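Local coordinates for hypothetical UPF0131 protein PH0828 (Pyrococcus horikoshii, PDB 1V30) that is a putative gamma-glutamylcyclotransferase of the AIG2-like family, with no activity yet established, at residues Pro21-Trp24 and Tyr25-Ala29; Glu67-Glu70 and Arg71-Ile75. All coordinates share one frame; numbering follows the deposited sequence.

Contact 1: residues Pro21-Trp24 and Tyr25-Ala29; sequences PLHW and YLKGA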
loop_
_atom_site.group_PDB
_atom_site.type_symbol
_atom_site.label_atom_id
_atom_site.label_comp_id
_atom_site.label_asym_id
_atom_site.label_seq_id
_atom_site.Cartn_x
_atom_site.Cartn_y
_atom_site.Cartn_z
ATOM N N PRO A 21 -2.213 -5.721 -8.788
ATOM C CA PRO A 21 -2.863 -7.035 -8.700
ATOM C C PRO A 21 -4.135 -7.284 -7.900
ATOM O O PRO A 21 -4.974 -8.080 -8.324
ATOM C CB PRO A 21 -1.724 -7.954 -8.259
ATOM C CG PRO A 21 -0.531 -7.319 -8.888
ATOM C CD PRO A 21 -0.757 -5.853 -8.596
ATOM N N LEU A 22 -4.297 -6.637 -6.756
ATOM C CA LEU A 22 -5.496 -6.879 -5.962
ATOM C C LEU A 22 -6.451 -5.700 -5.891
ATOM O O LEU A 22 -7.336 -5.663 -5.036
ATOM C CB LEU A 22 -5.112 -7.310 -4.543
ATOM C CG LEU A 22 -4.477 -8.700 -4.439
ATOM C CD1 LEU A 22 -4.097 -8.978 -2.990
ATOM C CD2 LEU A 22 -5.455 -9.755 -4.946
ATOM N N HIS A 23 -6.299 -4.745 -6.801
ATOM C CA HIS A 23 -7.169 -3.583 -6.756
ATOM C C HIS A 23 -8.649 -3.882 -6.924
ATOM O O HIS A 23 -9.485 -3.109 -6.457
ATOM C CB HIS A 23 -6.764 -2.540 -7.792
ATOM C CG HIS A 23 -7.500 -1.247 -7.634
ATOM N ND1 HIS A 23 -7.373 -0.457 -6.512
ATOM C CD2 HIS A 23 -8.405 -0.629 -8.428
ATOM C CE1 HIS A 23 -8.169 0.592 -6.621
ATOM N NE2 HIS A 23 -8.807 0.511 -7.775
ATOM N N TRP A 24 -8.981 -4.991 -7.577
ATOM C CA TRP A 24 -10.387 -5.319 -7.777
ATOM C C TRP A 24 -11.159 -5.423 -6.464
ATOM O O TRP A 24 -12.381 -5.289 -6.450
ATOM C CB TRP A 24 -10.545 -6.608 -8.601
ATOM C CG TRP A 24 -10.029 -7.864 -7.961
ATOM C CD1 TRP A 24 -8.738 -8.310 -7.945
ATOM C CD2 TRP A 24 -10.803 -8.850 -7.268
ATOM N NE1 TRP A 24 -8.662 -9.516 -7.289
ATOM C CE2 TRP A 24 -9.915 -9.870 -6.862
ATOM C CE3 TRP A 24 -12.164 -8.971 -6.951
ATOM C CZ2 TRP A 24 -10.342 -11.001 -6.155
ATOM C CZ3 TRP A 24 -12.589 -10.097 -6.248
ATOM C CH2 TRP A 24 -11.678 -11.096 -5.858
ATOM N N TYR A 25 -10.455 -5.649 -5.358
ATOM C CA TYR A 25 -11.116 -5.737 -4.056
ATOM C C TYR A 25 -11.697 -4.387 -3.633
ATOM O O TYR A 25 -12.596 -4.329 -2.791
ATOM C CB TYR A 25 -10.140 -6.207 -2.969
ATOM C CG TYR A 25 -10.064 -7.707 -2.802
ATOM C CD1 TYR A 25 -9.106 -8.456 -3.481
ATOM C CD2 TYR A 25 -10.963 -8.378 -1.974
ATOM C CE1 TYR A 25 -9.044 -9.842 -3.339
ATOM C CE2 TYR A 25 -10.912 -9.760 -1.827
ATOM C CZ TYR A 25 -9.952 -10.484 -2.511
ATOM O OH TYR A 25 -9.903 -11.850 -2.373
ATOM N N LEU A 26 -11.187 -3.310 -4.222
ATOM C CA LEU A 26 -11.632 -1.959 -3.885
ATOM C C LEU A 26 -12.536 -1.296 -4.924
ATOM O O LEU A 26 -12.786 -0.095 -4.852
ATOM C CB LEU A 26 -10.413 -1.063 -3.661
ATOM C CG LEU A 26 -9.454 -1.452 -2.538
ATOM C CD1 LEU A 26 -8.263 -0.504 -2.541
ATOM C CD2 LEU A 26 -10.177 -1.404 -1.204
ATOM N N LYS A 27 -13.032 -2.073 -5.879
ATOM C CA LYS A 27 -13.883 -1.527 -6.930
ATOM C C LYS A 27 -15.118 -0.762 -6.461
ATOM O O LYS A 27 -15.623 0.101 -7.178
ATOM C CB LYS A 27 -14.269 -2.645 -7.903
ATOM C CG LYS A 27 -13.264 -2.814 -9.042
ATOM C CD LYS A 27 -11.836 -2.532 -8.568
ATOM C CE LYS A 27 -10.852 -2.430 -9.722
ATOM N NZ LYS A 27 -10.662 -3.725 -10.423
ATOM N N GLY A 28 -15.595 -1.065 -5.257
ATOM C CA GLY A 28 -16.761 -0.371 -4.741
ATOM C C GLY A 28 -16.408 0.692 -3.715
ATOM O O GLY A 28 -17.262 1.476 -3.300
ATOM N N ALA A 29 -15.140 0.725 -3.314
ATOM C CA ALA A 29 -14.659 1.678 -2.319
ATOM C C ALA A 29 -14.591 3.117 -2.827
ATOM O O ALA A 29 -14.588 3.363 -4.032
ATOM C CB ALA A 29 -13.288 1.242 -1.818
#
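W24 and Y25 lie side by side and point the same way, so their rings meet although the residues are neighbours in sequence. The ring centroids, that of W24 taken for its six-membered ring, are 4.2 Å apart and the planes make 35°. This is an oblique aromatic pair. The closest approach is W24 CZ2 to Y25 CE1 at 3.3 Å. W24 reaches it with CG placed between the backbone N and the carbonyl carbon (chi1 65°). W24 lies over one face of the Y25 ring. L22 CD2 instead comes close to the ring plane, 3.9 Å from Y25 CE1. The backbone beneath is a short 3-10 segment with two successive i to i+3 bonds. Y25 N bonds to L22 O at 3.1 Å and L26 N bonds to H23 O at 2.8 Å. A third bond, K27 N to W24 O, is weak. Both stronger donors sit above the carbonyl plane of their acceptor. The inner part is tightly packed. L26 is its buried member, with CB near H23 CE1 and the side chain on Y62 and V64. The solvent side holds W24 and K27, both exposed. K27 still lies close along the turn. Bent at chi2 and chi4, it brings CE to 3.3 Å from H23 CD2 and NZ to 3.1 Å from W24 CA. L22 also touches T15 of the segment that, by similarity to relatives, probably binds substrate. The turn's shape thus rests on backbone bonds, while the side-chain bond from H23 ND1 to L16 O ties it to that putative substrate segment.

Contact 2: residues Glu67-Glu70 and Arg71-Ile75; sequences ETFE and RINEI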
loop_
_atom_site.group_PDB
_atom_site.type_symbol
_atom_site.label_atom_id
_atom_site.label_comp_id
_atom_site.label_asym_id
_atom_site.label_seq_id
_atom_site.Cartn_x
_atom_site.Cartn_y
_atom_site.Cartn_z
ATOM N N GLU A 67 -17.630 -5.102 5.490
ATOM C CA GLU A 67 -17.552 -6.360 4.759
ATOM C C GLU A 67 -16.339 -6.382 3.833
ATOM O O GLU A 67 -15.615 -7.374 3.772
ATOM C CB GLU A 67 -18.842 -6.573 3.961
ATOM C CG GLU A 67 -19.232 -8.032 3.769
ATOM C CD GLU A 67 -18.625 -8.651 2.529
ATOM O OE1 GLU A 67 -18.929 -8.164 1.421
ATOM O OE2 GLU A 67 -17.853 -9.626 2.660
ATOM N N THR A 68 -16.113 -5.282 3.121
ATOM C CA THR A 68 -14.980 -5.194 2.209
ATOM C C THR A 68 -13.661 -5.293 2.973
ATOM O O THR A 68 -12.762 -6.033 2.574
ATOM C CB THR A 68 -15.008 -3.872 1.417
ATOM O OG1 THR A 68 -16.189 -3.830 0.605
ATOM C CG2 THR A 68 -13.783 -3.758 0.523
ATOM N N PHE A 69 -13.545 -4.557 4.074
ATOM C CA PHE A 69 -12.321 -4.602 4.865
ATOM C C PHE A 69 -12.042 -6.014 5.374
ATOM O O PHE A 69 -10.911 -6.493 5.301
ATOM C CB PHE A 69 -12.397 -3.656 6.062
ATOM C CG PHE A 69 -11.157 -3.675 6.908
ATOM C CD1 PHE A 69 -10.030 -2.954 6.528
ATOM C CD2 PHE A 69 -11.091 -4.469 8.046
ATOM C CE1 PHE A 69 -8.853 -3.029 7.268
ATOM C CE2 PHE A 69 -9.918 -4.551 8.794
ATOM C CZ PHE A 69 -8.798 -3.829 8.403
ATOM N N GLU A 70 -13.066 -6.678 5.903
ATOM C CA GLU A 70 -12.890 -8.034 6.413
ATOM C C GLU A 70 -12.456 -9.002 5.316
ATOM O O GLU A 70 -11.635 -9.890 5.557
ATOM C CB GLU A 70 -14.177 -8.528 7.079
ATOM C CG GLU A 70 -14.474 -7.830 8.399
ATOM C CD GLU A 70 -15.685 -8.401 9.119
ATOM O OE1 GLU A 70 -16.176 -9.473 8.712
ATOM O OE2 GLU A 70 -16.140 -7.778 10.099
ATOM N N ARG A 71 -12.999 -8.835 4.111
ATOM C CA ARG A 71 -12.631 -9.708 3.001
ATOM C C ARG A 71 -11.155 -9.547 2.669
ATOM O O ARG A 71 -10.442 -10.530 2.457
ATOM C CB ARG A 71 -13.457 -9.393 1.752
ATOM C CG ARG A 71 -14.839 -10.021 1.724
ATOM C CD ARG A 71 -15.203 -10.427 0.301
ATOM N NE ARG A 71 -15.046 -9.330 -0.651
ATOM C CZ ARG A 71 -15.842 -8.268 -0.711
ATOM N NH1 ARG A 71 -16.859 -8.154 0.129
ATOM N NH2 ARG A 71 -15.624 -7.319 -1.611
ATOM N N ILE A 72 -10.703 -8.300 2.621
ATOM C CA ILE A 72 -9.309 -8.012 2.313
ATOM C C ILE A 72 -8.387 -8.558 3.396
ATOM O O ILE A 72 -7.360 -9.169 3.102
ATOM C CB ILE A 72 -9.074 -6.493 2.187
ATOM C CG1 ILE A 72 -9.833 -5.952 0.972
ATOM C CG2 ILE A 72 -7.579 -6.198 2.081
ATOM C CD1 ILE A 72 -9.764 -4.443 0.824
ATOM N N ASN A 73 -8.768 -8.346 4.652
ATOM C CA ASN A 73 -7.956 -8.786 5.778
ATOM C C ASN A 73 -7.967 -10.304 5.967
ATOM O O ASN A 73 -7.373 -10.823 6.913
ATOM C CB ASN A 73 -8.419 -8.072 7.054
ATOM C CG ASN A 73 -7.295 -7.874 8.055
ATOM O OD1 ASN A 73 -6.133 -7.705 7.677
ATOM N ND2 ASN A 73 -7.637 -7.873 9.337
ATOM N N GLU A 74 -8.645 -11.004 5.060
ATOM C CA GLU A 74 -8.720 -12.462 5.084
ATOM C C GLU A 74 -7.851 -13.052 3.973
ATOM O O GLU A 74 -7.504 -14.235 4.011
ATOM C CB GLU A 74 -10.164 -12.939 4.886
ATOM C CG GLU A 74 -10.966 -13.103 6.163
ATOM C CD GLU A 74 -12.346 -13.682 5.905
ATOM O OE1 GLU A 74 -13.064 -13.980 6.881
ATOM O OE2 GLU A 74 -12.714 -13.834 4.720
ATOM N N ILE A 75 -7.510 -12.228 2.984
ATOM C CA ILE A 75 -6.686 -12.670 1.858
ATOM C C ILE A 75 -5.413 -13.356 2.359
ATOM O O ILE A 75 -4.711 -12.837 3.228
ATOM C CB ILE A 75 -6.309 -11.475 0.941
ATOM C CG1 ILE A 75 -7.583 -10.786 0.439
ATOM C CG2 ILE A 75 -5.486 -11.963 -0.249
ATOM C CD1 ILE A 75 -7.341 -9.545 -0.398
#
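E67 and R71 form a salt bridge one turn apart on the helix 66-72, a surface helix of the AIG2-like domain that follows strand 56-64. E67 OE1 meets R71 NH1 at 2.4 Å, so short that the exact length is doubtful. The carboxylate comes to the edge of the guanidinium, near its plane, and the two planes are 37° apart. R71 gets there by bending at chi2 and chi3, while E67 bends at chi2 (-89°). E67 OE2 also passes close to R71 CG, at 3.2 Å. T68 CA lies over one face of the R71 guanidinium. An alanine in place of R71 would probably leave the E67 carboxylate without its charge partner and uncover the part of T68 that the guanidinium now overlies. The backbone holds this pair in step. R71 N bonds to E67 O at 3.0 Å, I72 N to T68 O at 3.1 Å and N73 N to F69 O at 2.9 Å, the i to i+4 pattern of an alpha helix. After I72 the chain leaves the helix in a type I turn that runs to I75. T68 and I72 run side by side, with T68 CG2 4.1 Å from I72 CD1. Buried I72 carries the helix onto L16, part of the probable substrate site. F69 packs on V8 and I10 of strand 8-12. N73 OD1 is hydrogen-bonded to W96 NE1, which fixes the amide from outside the helix. N73 ND2 lies 4.1 Å from F69 CE2, obliquely placed to the ring, the amide and ring planes 38° apart.

Overall arrangement
From the N terminus the chain first runs through strand 8-12 and the probable substrate segment, then reaches contact 1 in the loop before strand 30-37. Contact 1 closes a turn within that loop. Contact 2 follows after strand 56-64, at the helix 66-72 and its exit turn. The two are in series; they do not nest or cross. Their centres are about 11 Å apart, and they touch. Y25 CE1 packs on I75 CD1 at 3.4 Å and L26 CD2 on I72 CD1 at 3.7 Å. The loop is thus packed against the helix. Beyond I75 lies E76, the probable proton acceptor.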